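Local coordinates for protein flavodoxin (Bacillus cereus, PDB 6GAQ) that probably acts as a low-potential electron donor to several redox enzymes, using a bound flavin mononucleotide as its redox cofactor, at residues Phe73-Phe78 with Thr110-Arg115; Ile11-Ala16 with Val31-Phe36; Glu23-Leu28 with Glu141-Phe146. All blocks are in the same frame, centred on the assembly; numbering follows the deposited sequence.

How the interactions relate
From the N terminus, strand 11-16 opens interaction 2, and the chain returns through helix 21-35 to close that short loop at 31-36. Before it closes, 23-28 has already opened interaction 3, so the two cross; both draw on helix 21-35, and their centres are about 9 Å apart. Interaction 1 then opens at 73-78 and closes at 110-115, wholly within the long span that ends when 141-146 meets 23-28. Its centre lies about 20 Å from that of interaction 3, across the chain's centre. Interaction 2 ties a helix to the parallel sheet, while interactions 1 and 3 pair helices. A16 touches E74 and A75, linking interactions 1 and 2.

Interaction 1 of 3, residues Phe73-Phe78 with Thr110-Arg115; sequences FEAEDF and TIFEER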
ATOM      1  N   PHE A  73      -0.044 -15.495   1.028  1.00 62.03           N
ATOM      2  CA  PHE A  73      -1.265 -16.210   0.665  1.00 73.33           C
ATOM      3  C   PHE A  73      -2.500 -15.322   0.752  1.00 73.61           C
ATOM      4  O   PHE A  73      -3.449 -15.498  -0.020  1.00 62.44           O
ATOM      5  CB  PHE A  73      -1.431 -17.427   1.575  1.00 86.73           C
ATOM      6  CG  PHE A  73      -0.862 -17.230   2.954  1.00 99.44           C
ATOM      7  CD1 PHE A  73       0.246 -17.948   3.366  1.00 90.78           C
ATOM      8  CD2 PHE A  73      -1.432 -16.323   3.836  1.00 98.40           C
ATOM      9  CE1 PHE A  73       0.777 -17.769   4.631  1.00 83.83           C
ATOM     10  CE2 PHE A  73      -0.905 -16.138   5.103  1.00 94.53           C
ATOM     11  CZ  PHE A  73       0.201 -16.863   5.500  1.00 86.28           C
ATOM     12  N   GLU A  74      -2.498 -14.360   1.674  1.00 66.17           N
ATOM     13  CA  GLU A  74      -3.663 -13.513   1.899  1.00 71.10           C
ATOM     14  C   GLU A  74      -3.823 -12.457   0.813  1.00 77.36           C
ATOM     15  O   GLU A  74      -4.949 -12.040   0.517  1.00 65.45           O
ATOM     16  CB  GLU A  74      -3.543 -12.843   3.265  1.00 70.71           C
ATOM     17  CG  GLU A  74      -2.098 -12.519   3.628  1.00 65.06           C
ATOM     18  CD  GLU A  74      -1.914 -12.176   5.090  1.00 75.90           C
ATOM     19  OE1 GLU A  74      -1.328 -13.000   5.824  1.00 74.76           O
ATOM     20  OE2 GLU A  74      -2.345 -11.079   5.505  1.00 68.27           O
ATOM     21  N   ALA A  75      -2.715 -12.008   0.220  1.00 71.57           N
ATOM     22  CA  ALA A  75      -2.732 -10.897  -0.721  1.00 56.59           C
ATOM     23  C   ALA A  75      -2.843 -11.328  -2.175  1.00 55.98           C
ATOM     24  O   ALA A  75      -3.278 -10.524  -3.007  1.00 34.55           O
ATOM     25  CB  ALA A  75      -1.470 -10.040  -0.553  1.00 67.34           C
ATOM     26  N   GLU A  76      -2.461 -12.565  -2.505  1.00 64.80           N
ATOM     27  CA  GLU A  76      -2.567 -13.017  -3.888  1.00 61.09           C
ATOM     28  C   GLU A  76      -4.019 -13.123  -4.332  1.00 58.65           C
ATOM     29  O   GLU A  76      -4.331 -12.851  -5.497  1.00 47.50           O
ATOM     30  CB  GLU A  76      -1.855 -14.360  -4.064  1.00 66.14           C
ATOM     31  CG  GLU A  76      -1.876 -14.884  -5.494  1.00 72.67           C
ATOM     32  CD  GLU A  76      -1.066 -16.153  -5.664  1.00 87.43           C
ATOM     33  OE1 GLU A  76      -0.321 -16.514  -4.729  1.00 84.02           O
ATOM     34  OE2 GLU A  76      -1.175 -16.790  -6.733  1.00100.35           O
ATOM     35  N   ASP A  77      -4.918 -13.511  -3.424  1.00 62.64           N
ATOM     36  CA  ASP A  77      -6.337 -13.546  -3.760  1.00 63.19           C
ATOM     37  C   ASP A  77      -6.854 -12.147  -4.071  1.00 53.27           C
ATOM     38  O   ASP A  77      -7.551 -11.939  -5.070  1.00 39.86           O
ATOM     39  CB  ASP A  77      -7.134 -14.177  -2.619  1.00 56.59           C
ATOM     40  CG  ASP A  77      -8.461 -14.749  -3.081  1.00 82.67           C
ATOM     41  OD1 ASP A  77      -8.585 -15.061  -4.285  1.00 82.35           O
ATOM     42  OD2 ASP A  77      -9.379 -14.885  -2.245  1.00 82.70           O
ATOM     43  N   PHE A  78      -6.511 -11.169  -3.227  1.00 41.93           N
ATOM     44  CA  PHE A  78      -6.904  -9.789  -3.493  1.00 39.28           C
ATOM     45  C   PHE A  78      -6.212  -9.239  -4.733  1.00 53.61           C
ATOM     46  O   PHE A  78      -6.803  -8.439  -5.469  1.00 47.29           O
ATOM     47  CB  PHE A  78      -6.595  -8.909  -2.280  1.00 42.92           C
ATOM     48  CG  PHE A  78      -6.796  -7.440  -2.528  1.00 33.83           C
ATOM     49  CD1 PHE A  78      -8.058  -6.875  -2.434  1.00 41.55           C
ATOM     50  CD2 PHE A  78      -5.726  -6.623  -2.855  1.00 35.25           C
ATOM     51  CE1 PHE A  78      -8.248  -5.525  -2.663  1.00 39.24           C
ATOM     52  CE2 PHE A  78      -5.909  -5.272  -3.086  1.00 39.93           C
ATOM     53  CZ  PHE A  78      -7.173  -4.723  -2.989  1.00 35.23           C
ATOM     54  N   THR A 110       6.636  -4.014  -5.835  1.00 41.19           N
ATOM     55  CA  THR A 110       6.677  -4.006  -7.294  1.00 39.12           C
ATOM     56  C   THR A 110       5.469  -4.720  -7.886  1.00 42.49           C
ATOM     57  O   THR A 110       4.906  -4.270  -8.890  1.00 39.27           O
ATOM     58  CB  THR A 110       7.972  -4.653  -7.787  1.00 44.23           C
ATOM     59  OG1 THR A 110       9.089  -4.097  -7.082  1.00 49.74           O
ATOM     60  CG2 THR A 110       8.151  -4.423  -9.282  1.00 29.67           C
ATOM     61  N   ILE A 111       5.057  -5.833  -7.273  1.00 35.84           N
ATOM     62  CA  ILE A 111       3.944  -6.617  -7.803  1.00 31.82           C
ATOM     63  C   ILE A 111       2.668  -5.784  -7.826  1.00 39.67           C
ATOM     64  O   ILE A 111       1.985  -5.688  -8.853  1.00 36.59           O
ATOM     65  CB  ILE A 111       3.759  -7.906  -6.983  1.00 30.88           C
ATOM     66  CG1 ILE A 111       4.966  -8.828  -7.157  1.00 27.63           C
ATOM     67  CG2 ILE A 111       2.473  -8.612  -7.385  1.00 41.97           C
ATOM     68  CD1 ILE A 111       5.002  -9.980  -6.177  1.00 36.57           C
ATOM     69  N   PHE A 112       2.327  -5.168  -6.693  1.00 37.23           N
ATOM     70  CA  PHE A 112       1.102  -4.381  -6.624  1.00 35.04           C
ATOM     71  C   PHE A 112       1.190  -3.122  -7.476  1.00 36.46           C
ATOM     72  O   PHE A 112       0.163  -2.631  -7.959  1.00 45.59           O
ATOM     73  CB  PHE A 112       0.788  -4.020  -5.172  1.00 35.23           C
ATOM     74  CG  PHE A 112       0.115  -5.123  -4.410  1.00 28.22           C
ATOM     75  CD1 PHE A 112      -1.211  -5.439  -4.653  1.00 31.99           C
ATOM     76  CD2 PHE A 112       0.808  -5.848  -3.456  1.00 23.88           C
ATOM     77  CE1 PHE A 112      -1.835  -6.455  -3.955  1.00 34.87           C
ATOM     78  CE2 PHE A 112       0.189  -6.865  -2.755  1.00 31.90           C
ATOM     79  CZ  PHE A 112      -1.134  -7.169  -3.006  1.00 36.45           C
ATOM     80  N   GLU A 113       2.395  -2.586  -7.675  1.00 42.35           N
ATOM     81  CA  GLU A 113       2.540  -1.402  -8.514  1.00 42.02           C
ATOM     82  C   GLU A 113       2.248  -1.724  -9.973  1.00 40.78           C
ATOM     83  O   GLU A 113       1.592  -0.940 -10.669  1.00 34.55           O
ATOM     84  CB  GLU A 113       3.941  -0.815  -8.361  1.00 50.00           C
ATOM     85  CG  GLU A 113       4.011   0.351  -7.392  1.00 53.43           C
ATOM     86  CD  GLU A 113       5.430   0.801  -7.119  1.00 46.94           C
ATOM     87  OE1 GLU A 113       5.870   0.700  -5.956  1.00 39.66           O
ATOM     88  OE2 GLU A 113       6.105   1.257  -8.065  1.00 50.10           O
ATOM     89  N   GLU A 114       2.725  -2.875 -10.455  1.00 46.30           N
ATOM     90  CA  GLU A 114       2.426  -3.277 -11.825  1.00 44.81           C
ATOM     91  C   GLU A 114       0.942  -3.560 -12.003  1.00 45.26           C
ATOM     92  O   GLU A 114       0.346  -3.167 -13.012  1.00 44.94           O
ATOM     93  CB  GLU A 114       3.250  -4.506 -12.207  1.00 34.29           C
ATOM     94  CG  GLU A 114       4.752  -4.284 -12.201  1.00 33.67           C
ATOM     95  CD  GLU A 114       5.527  -5.586 -12.237  1.00 53.39           C
ATOM     96  OE1 GLU A 114       4.891  -6.659 -12.164  1.00 65.25           O
ATOM     97  OE2 GLU A 114       6.770  -5.538 -12.339  1.00 75.50           O
ATOM     98  N   ARG A 115       0.327  -4.236 -11.029  1.00 42.26           N
ATOM     99  CA  ARG A 115      -1.085  -4.585 -11.145  1.00 39.26           C
ATOM    100  C   ARG A 115      -1.963  -3.341 -11.181  1.00 40.21           C
ATOM    101  O   ARG A 115      -2.891  -3.254 -11.994  1.00 51.87           O
ATOM    102  CB  ARG A 115      -1.493  -5.504  -9.994  1.00 41.56           C
ATOM    103  CG  ARG A 115      -2.995  -5.657  -9.814  1.00 55.16           C
ATOM    104  CD  ARG A 115      -3.643  -6.325 -11.020  1.00 49.60           C
ATOM    105  NE  ARG A 115      -3.596  -7.782 -10.938  1.00 64.07           N
ATOM    106  CZ  ARG A 115      -3.048  -8.566 -11.862  1.00 69.78           C
ATOM    107  NH1 ARG A 115      -2.496  -8.034 -12.943  1.00 61.15           N
ATOM    108  NH2 ARG A 115      -3.052  -9.883 -11.704  1.00 76.65           N
TER
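F112 points its ring across the gap between helix 73-81 and helix 107-117 and meets two side chains of the first helix, A75 and F78. The nearest alpha carbons across the segments, A75 CA and F112 CA, are 9.6 Å apart, and the F112 ring lies in between. Two neighbouring ring atoms, CZ and CE1, do the touching. F112 CZ lies 3.8 Å from A75 CB, and the methyl sits in the plane of the ring, so it meets the edge and not the pi face. The torsion of F112 explains the reach: with CG anti to the carbonyl carbon (chi1 -81°), the ring extends toward the facing helix.

F78 approaches differently. Its CG stands anti to the backbone N (chi1 172°), which brings the end of the ring closer to the other helix than its starting bond would suggest. The two phenylalanine side chains cross at about a right angle, and F78 CD2 comes to 4.0 Å from F112 CE1. Taken from F78, this is an edge contact near the ring plane; taken from F112, the approach is oblique. The pair packs by van der Waals contact.

Beneath these groups lies the central parallel sheet of the flavodoxin fold. A75 and F112 both touch S63, F78 and F112 share L61, and F112 also reaches V94. A hydrogen bond from R115 NE to H79 O, just beyond 73-78, also joins the helices.

All three touching residues are buried and no hydrogen bond spans the two segments, so this part of the interface depends on apolar shape fit, with about 118 Å² buried in total.

Interaction 2 of 3, residues Ile11-Ala16 with Val31-Phe36; sequences ILIAYA and VSLDAF
L33 of helix 21-35 places its branched end against two isoleucines of strand 11-16, and every contact is apolar. The closest is L33 CD1 to I11 CG2, 3.7 Å. I11 engages with a second branch, since I11 CD1 stands 4.0 Å from L33 CD2. Having CG1 anti to the carbonyl carbon (chi1 -61°) and CG2 anti to the backbone N, I11 lays CG2 and CD1 along the leucine fork, and the two side chains cross at about a right angle. I13, two residues on and facing the same side of the strand, adds a looser touch, with I13 CD1 4.2 Å from L33 CD1.

These elements belong to the first beta-alpha-beta crossover of the flavodoxin fold, strand 11-16, helix 21-35 and strand 40-44. The FMN-binding residues S17, M18 and S19 lie in the loop before the helix, N21 and T22 at its start.

No hydrogen bond crosses the segments; the strand's backbone bonds go to its sheet neighbours, I11 and I13 to V41 of strand 40-44, L12 to G58 and I60 on the other flank. Apolar cover comes from V40, touched by I13 and L33, and from F150 of helix 137-152 beside I11.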
ATOM      1  N   ILE A  11      -9.474   8.633   0.434  1.00 35.00           N
ATOM      2  CA  ILE A  11      -8.280   7.802   0.336  1.00 49.34           C
ATOM      3  C   ILE A  11      -8.488   6.529   1.143  1.00 31.19           C
ATOM      4  O   ILE A  11      -8.979   6.571   2.277  1.00 36.95           O
ATOM      5  CB  ILE A  11      -7.024   8.559   0.814  1.00 48.82           C
ATOM      6  CG1 ILE A  11      -6.792   9.798  -0.053  1.00 48.42           C
ATOM      7  CG2 ILE A  11      -5.803   7.652   0.768  1.00 30.91           C
ATOM      8  CD1 ILE A  11      -5.507  10.534   0.259  1.00 38.03           C
ATOM      9  N   LEU A  12      -8.113   5.397   0.551  1.00 31.63           N
ATOM     10  CA  LEU A  12      -8.228   4.093   1.189  1.00 36.64           C
ATOM     11  C   LEU A  12      -6.846   3.480   1.359  1.00 41.69           C
ATOM     12  O   LEU A  12      -6.023   3.513   0.437  1.00 40.13           O
ATOM     13  CB  LEU A  12      -9.118   3.154   0.366  1.00 29.71           C
ATOM     14  CG  LEU A  12      -8.846   1.651   0.482  1.00 33.07           C
ATOM     15  CD1 LEU A  12      -9.345   1.106   1.812  1.00 38.74           C
ATOM     16  CD2 LEU A  12      -9.477   0.900  -0.680  1.00 34.22           C
ATOM     17  N   ILE A  13      -6.597   2.920   2.539  1.00 27.33           N
ATOM     18  CA  ILE A  13      -5.354   2.221   2.841  1.00 32.28           C
ATOM     19  C   ILE A  13      -5.717   0.765   3.105  1.00 36.98           C
ATOM     20  O   ILE A  13      -6.216   0.425   4.184  1.00 44.60           O
ATOM     21  CB  ILE A  13      -4.612   2.835   4.034  1.00 34.37           C
ATOM     22  CG1 ILE A  13      -4.287   4.304   3.762  1.00 33.71           C
ATOM     23  CG2 ILE A  13      -3.338   2.056   4.326  1.00 26.07           C
ATOM     24  CD1 ILE A  13      -3.700   5.025   4.952  1.00 28.24           C
ATOM     25  N   ALA A  14      -5.476  -0.096   2.121  1.00 36.13           N
ATOM     26  CA  ALA A  14      -5.694  -1.531   2.255  1.00 33.67           C
ATOM     27  C   ALA A  14      -4.342  -2.210   2.433  1.00 26.87           C
ATOM     28  O   ALA A  14      -3.463  -2.083   1.575  1.00 39.25           O
ATOM     29  CB  ALA A  14      -6.427  -2.093   1.037  1.00 23.27           C
ATOM     30  N   TYR A  15      -4.176  -2.926   3.543  1.00 25.68           N
ATOM     31  CA  TYR A  15      -2.887  -3.499   3.897  1.00 36.59           C
ATOM     32  C   TYR A  15      -3.027  -4.975   4.241  1.00 30.04           C
ATOM     33  O   TYR A  15      -4.061  -5.422   4.745  1.00 34.26           O
ATOM     34  CB  TYR A  15      -2.240  -2.749   5.076  1.00 33.12           C
ATOM     35  CG  TYR A  15      -2.919  -2.969   6.410  1.00 29.84           C
ATOM     36  CD1 TYR A  15      -2.495  -3.975   7.272  1.00 40.37           C
ATOM     37  CD2 TYR A  15      -3.977  -2.166   6.814  1.00 30.65           C
ATOM     38  CE1 TYR A  15      -3.111  -4.179   8.492  1.00 32.27           C
ATOM     39  CE2 TYR A  15      -4.599  -2.361   8.033  1.00 26.18           C
ATOM     40  CZ  TYR A  15      -4.162  -3.368   8.869  1.00 35.65           C
ATOM     41  OH  TYR A  15      -4.776  -3.567  10.084  1.00 38.86           O
ATOM     42  N   ALA A  16      -1.963  -5.725   3.960  1.00 42.04           N
ATOM     43  CA  ALA A  16      -1.833  -7.123   4.359  1.00 32.66           C
ATOM     44  C   ALA A  16      -0.675  -7.215   5.342  1.00 33.17           C
ATOM     45  O   ALA A  16       0.476  -6.952   4.978  1.00 46.18           O
ATOM     46  CB  ALA A  16      -1.598  -8.025   3.150  1.00 39.37           C
ATOM     47  N   VAL A  31      -2.255   8.639   9.729  1.00 27.90           N
ATOM     48  CA  VAL A  31      -2.194   9.800  10.613  1.00 26.65           C
ATOM     49  C   VAL A  31      -1.710  11.030   9.853  1.00 35.11           C
ATOM     50  O   VAL A  31      -2.242  12.134  10.027  1.00 30.93           O
ATOM     51  CB  VAL A  31      -1.306   9.488  11.832  1.00 24.44           C
ATOM     52  CG1 VAL A  31      -0.907  10.761  12.539  1.00 28.60           C
ATOM     53  CG2 VAL A  31      -2.033   8.555  12.788  1.00 29.49           C
ATOM     54  N   SER A  32      -0.702  10.860   8.993  1.00 40.70           N
ATOM     55  CA  SER A  32      -0.261  11.965   8.145  1.00 32.61           C
ATOM     56  C   SER A  32      -1.379  12.415   7.216  1.00 37.56           C
ATOM     57  O   SER A  32      -1.646  13.615   7.077  1.00 39.45           O
ATOM     58  CB  SER A  32       0.967  11.555   7.334  1.00 36.17           C
ATOM     59  OG  SER A  32       1.221  12.482   6.293  1.00 46.90           O
ATOM     60  N   LEU A  33      -2.044  11.457   6.567  1.00 40.27           N
ATOM     61  CA  LEU A  33      -3.161  11.783   5.693  1.00 38.13           C
ATOM     62  C   LEU A  33      -4.346  12.351   6.461  1.00 33.21           C
ATOM     63  O   LEU A  33      -5.206  12.993   5.854  1.00 51.13           O
ATOM     64  CB  LEU A  33      -3.595  10.546   4.909  1.00 33.88           C
ATOM     65  CG  LEU A  33      -2.653  10.058   3.809  1.00 31.45           C
ATOM     66  CD1 LEU A  33      -3.204   8.797   3.165  1.00 37.61           C
ATOM     67  CD2 LEU A  33      -2.436  11.147   2.772  1.00 31.53           C
ATOM     68  N   ASP A  34      -4.417  12.117   7.775  1.00 42.79           N
ATOM     69  CA  ASP A  34      -5.460  12.742   8.582  1.00 33.01           C
ATOM     70  C   ASP A  34      -5.218  14.239   8.727  1.00 43.01           C
ATOM     71  O   ASP A  34      -6.167  15.030   8.712  1.00 37.90           O
ATOM     72  CB  ASP A  34      -5.523  12.089   9.962  1.00 30.66           C
ATOM     73  CG  ASP A  34      -6.248  10.761   9.955  1.00 41.09           C
ATOM     74  OD1 ASP A  34      -6.997  10.488   8.994  1.00 56.05           O
ATOM     75  OD2 ASP A  34      -6.063   9.988  10.918  1.00 42.42           O
ATOM     76  N   ALA A  35      -3.952  14.641   8.875  1.00 37.53           N
ATOM     77  CA  ALA A  35      -3.635  16.042   9.139  1.00 29.79           C
ATOM     78  C   ALA A  35      -4.081  16.938   7.993  1.00 32.25           C
ATOM     79  O   ALA A  35      -4.564  18.054   8.219  1.00 53.23           O
ATOM     80  CB  ALA A  35      -2.139  16.198   9.401  1.00 39.11           C
ATOM     81  N   PHE A  36      -3.906  16.481   6.757  1.00 36.59           N
ATOM     82  CA  PHE A  36      -4.649  17.047   5.641  1.00 41.27           C
ATOM     83  C   PHE A  36      -6.079  16.537   5.741  1.00 53.78           C
ATOM     84  O   PHE A  36      -6.302  15.331   5.865  1.00 67.17           O
ATOM     85  CB  PHE A  36      -4.028  16.645   4.303  1.00 45.70           C
ATOM     86  CG  PHE A  36      -2.534  16.804   4.249  1.00 35.10           C
ATOM     87  CD1 PHE A  36      -1.698  15.771   4.645  1.00 38.99           C
ATOM     88  CD2 PHE A  36      -1.966  17.984   3.799  1.00 36.93           C
ATOM     89  CE1 PHE A  36      -0.325  15.916   4.597  1.00 32.33           C
ATOM     90  CE2 PHE A  36      -0.592  18.134   3.750  1.00 32.32           C
ATOM     91  CZ  PHE A  36       0.229  17.099   4.149  1.00 35.87           C
TER

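Interaction 3 of 3, residues Glu23-Leu28 with Glu141-Phe146; sequences ESIADL and EKCSNF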
ATOM      1  N   GLU A  23       1.259  -3.247   9.112  1.00 37.00           N
ATOM      2  CA  GLU A  23       0.157  -2.572   9.790  1.00 49.70           C
ATOM      3  C   GLU A  23       0.628  -1.288  10.462  1.00 38.91           C
ATOM      4  O   GLU A  23      -0.068  -0.266  10.422  1.00 35.16           O
ATOM      5  CB  GLU A  23      -0.476  -3.517  10.813  1.00 41.46           C
ATOM      6  CG  GLU A  23      -1.691  -2.958  11.526  1.00 33.92           C
ATOM      7  CD  GLU A  23      -2.227  -3.910  12.578  1.00 38.83           C
ATOM      8  OE1 GLU A  23      -2.044  -5.136  12.418  1.00 42.79           O
ATOM      9  OE2 GLU A  23      -2.829  -3.434  13.563  1.00 43.69           O
ATOM     10  N   SER A  24       1.811  -1.320  11.080  1.00 33.20           N
ATOM     11  CA  SER A  24       2.352  -0.119  11.710  1.00 32.42           C
ATOM     12  C   SER A  24       2.654   0.958  10.676  1.00 28.90           C
ATOM     13  O   SER A  24       2.473   2.153  10.941  1.00 27.61           O
ATOM     14  CB  SER A  24       3.607  -0.468  12.508  1.00 23.80           C
ATOM     15  OG  SER A  24       3.356  -1.536  13.404  1.00 36.49           O
ATOM     16  N   ILE A  25       3.119   0.554   9.491  1.00 34.79           N
ATOM     17  CA  ILE A  25       3.329   1.513   8.411  1.00 39.23           C
ATOM     18  C   ILE A  25       2.001   2.115   7.974  1.00 34.63           C
ATOM     19  O   ILE A  25       1.900   3.323   7.723  1.00 31.73           O
ATOM     20  CB  ILE A  25       4.057   0.843   7.231  1.00 26.28           C
ATOM     21  CG1 ILE A  25       5.378   0.232   7.692  1.00 28.15           C
ATOM     22  CG2 ILE A  25       4.297   1.846   6.116  1.00 23.32           C
ATOM     23  CD1 ILE A  25       5.999  -0.693   6.676  1.00 37.41           C
ATOM     24  N   ALA A  26       0.961   1.282   7.877  1.00 23.03           N
ATOM     25  CA  ALA A  26      -0.353   1.777   7.482  1.00 22.97           C
ATOM     26  C   ALA A  26      -0.888   2.786   8.491  1.00 28.48           C
ATOM     27  O   ALA A  26      -1.542   3.766   8.113  1.00 26.59           O
ATOM     28  CB  ALA A  26      -1.325   0.609   7.320  1.00 24.41           C
ATOM     29  N   ASP A  27      -0.617   2.565   9.780  1.00 31.00           N
ATOM     30  CA  ASP A  27      -1.079   3.497  10.804  1.00 28.95           C
ATOM     31  C   ASP A  27      -0.381   4.846  10.680  1.00 26.71           C
ATOM     32  O   ASP A  27      -1.017   5.897  10.831  1.00 32.27           O
ATOM     33  CB  ASP A  27      -0.854   2.903  12.194  1.00 34.01           C
ATOM     34  CG  ASP A  27      -1.742   1.706  12.467  1.00 36.11           C
ATOM     35  OD1 ASP A  27      -2.815   1.605  11.836  1.00 32.84           O
ATOM     36  OD2 ASP A  27      -1.369   0.865  13.313  1.00 34.11           O
ATOM     37  N   LEU A  28       0.926   4.838  10.406  1.00 35.51           N
ATOM     38  CA  LEU A  28       1.661   6.090  10.270  1.00 25.78           C
ATOM     39  C   LEU A  28       1.175   6.889   9.067  1.00 23.95           C
ATOM     40  O   LEU A  28       1.007   8.111   9.151  1.00 26.15           O
ATOM     41  CB  LEU A  28       3.160   5.811  10.160  1.00 29.78           C
ATOM     42  CG  LEU A  28       3.864   5.292  11.417  1.00 23.02           C
ATOM     43  CD1 LEU A  28       5.208   4.678  11.063  1.00 28.43           C
ATOM     44  CD2 LEU A  28       4.037   6.406  12.437  1.00 34.87           C
ATOM     45  N   GLU A 141      10.490   8.751   9.526  1.00 39.98           N
ATOM     46  CA  GLU A 141      10.622   9.854   8.581  1.00 39.64           C
ATOM     47  C   GLU A 141      10.453   9.384   7.141  1.00 34.93           C
ATOM     48  O   GLU A 141      10.026  10.167   6.285  1.00 28.97           O
ATOM     49  CB  GLU A 141      11.972  10.546   8.766  1.00 54.06           C
ATOM     50  CG  GLU A 141      12.014  11.489   9.959  1.00 57.24           C
ATOM     51  CD  GLU A 141      13.023  12.605   9.788  1.00 64.49           C
ATOM     52  OE1 GLU A 141      14.168  12.317   9.378  1.00 69.72           O
ATOM     53  OE2 GLU A 141      12.671  13.772  10.063  1.00 67.55           O
ATOM     54  N   LYS A 142      10.781   8.123   6.854  1.00 40.13           N
ATOM     55  CA  LYS A 142      10.503   7.572   5.531  1.00 33.32           C
ATOM     56  C   LYS A 142       9.002   7.518   5.274  1.00 43.09           C
ATOM     57  O   LYS A 142       8.528   7.914   4.202  1.00 44.55           O
ATOM     58  CB  LYS A 142      11.123   6.179   5.396  1.00 36.15           C
ATOM     59  CG  LYS A 142      12.573   6.180   4.940  1.00 32.92           C
ATOM     60  CD  LYS A 142      13.229   4.826   5.176  1.00 30.06           C
ATOM     61  CE  LYS A 142      12.838   3.821   4.103  1.00 37.57           C
ATOM     62  NZ  LYS A 142      13.528   2.514   4.292  1.00 27.83           N
ATOM     63  N   CYS A 143       8.238   7.029   6.254  1.00 33.59           N
ATOM     64  CA  CYS A 143       6.786   6.991   6.113  1.00 25.33           C
ATOM     65  C   CYS A 143       6.200   8.396   6.061  1.00 40.72           C
ATOM     66  O   CYS A 143       5.258   8.654   5.302  1.00 35.53           O
ATOM     67  CB  CYS A 143       6.168   6.198   7.265  1.00 20.47           C
ATOM     68  SG  CYS A 143       6.806   4.519   7.461  1.00 30.85           S
ATOM     69  N   SER A 144       6.745   9.316   6.862  1.00 32.26           N
ATOM     70  CA  SER A 144       6.223  10.679   6.891  1.00 25.04           C
ATOM     71  C   SER A 144       6.416  11.376   5.550  1.00 33.78           C
ATOM     72  O   SER A 144       5.524  12.092   5.082  1.00 38.77           O
ATOM     73  CB  SER A 144       6.895  11.471   8.012  1.00 34.62           C
ATOM     74  OG  SER A 144       6.325  12.762   8.137  1.00 34.92           O
ATOM     75  N   ASN A 145       7.574  11.177   4.916  1.00 32.06           N
ATOM     76  CA  ASN A 145       7.813  11.792   3.613  1.00 37.04           C
ATOM     77  C   ASN A 145       6.941  11.161   2.535  1.00 41.62           C
ATOM     78  O   ASN A 145       6.427  11.861   1.655  1.00 35.80           O
ATOM     79  CB  ASN A 145       9.291  11.676   3.239  1.00 38.08           C
ATOM     80  CG  ASN A 145      10.196  12.418   4.200  1.00 46.36           C
ATOM     81  OD1 ASN A 145       9.778  13.373   4.854  1.00 52.75           O
ATOM     82  ND2 ASN A 145      11.446  11.979   4.294  1.00 44.21           N
ATOM     83  N   PHE A 146       6.764   9.838   2.588  1.00 27.23           N
ATOM     84  CA  PHE A 146       5.958   9.150   1.583  1.00 29.30           C
ATOM     85  C   PHE A 146       4.509   9.618   1.626  1.00 35.60           C
ATOM     86  O   PHE A 146       3.912   9.926   0.588  1.00 34.80           O
ATOM     87  CB  PHE A 146       6.049   7.637   1.797  1.00 36.91           C
ATOM     88  CG  PHE A 146       5.249   6.833   0.810  1.00 32.31           C
ATOM     89  CD1 PHE A 146       5.779   6.502  -0.426  1.00 40.53           C
ATOM     90  CD2 PHE A 146       3.971   6.399   1.124  1.00 49.20           C
ATOM     91  CE1 PHE A 146       5.047   5.758  -1.334  1.00 44.39           C
ATOM     92  CE2 PHE A 146       3.233   5.658   0.220  1.00 39.17           C
ATOM     93  CZ  PHE A 146       3.772   5.337  -1.011  1.00 44.82           C
TER
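C143 of helix 137-152 meets I25 and L28 of helix 21-35, and its sulfur makes both of the closest contacts. C143 SG lies 3.9 Å from I25 CG2 and also 3.9 Å from L28 CD1. The directions from the sulfur to these two methyls open at about 95°, so the partners come from clearly different sides. The torsion of C143, with SG anti to the carbonyl carbon (chi1 -56°), sends the sulfur into this position. I25 offers its short gamma branch, the one anti to the backbone N, while L28 extends a delta methyl.

The helices also approach at the base of the side chains: L28 CB to C143 CB is 4.2 Å, and the alpha carbons L28 CA and C143 CA are separated by 6.7 Å. That small separation fits the modest size of the cysteine, which accounts for 68 Å² of the roughly 120 Å² buried between the segments.

Polar interactions do not bridge the pair. Hydrogen bonds run inside each helix, as in L28 N to S24 O, or to parts outside: S24 OG bonds to G20 O, and K142 NZ to K129 O.

P134, in the loop that leads into helix 137-152, covers I25 and L28 close to the calcium sites, where E131, A133 and D139 bind one calcium ion and D136 and E138 another. The contact thus joins two neighbouring helices that pack on the parallel sheet: I25 rests on F95 and S97 of strand 91-98 and on L128 and I130 of strand 122-131, while F146 reaches A93 and L128.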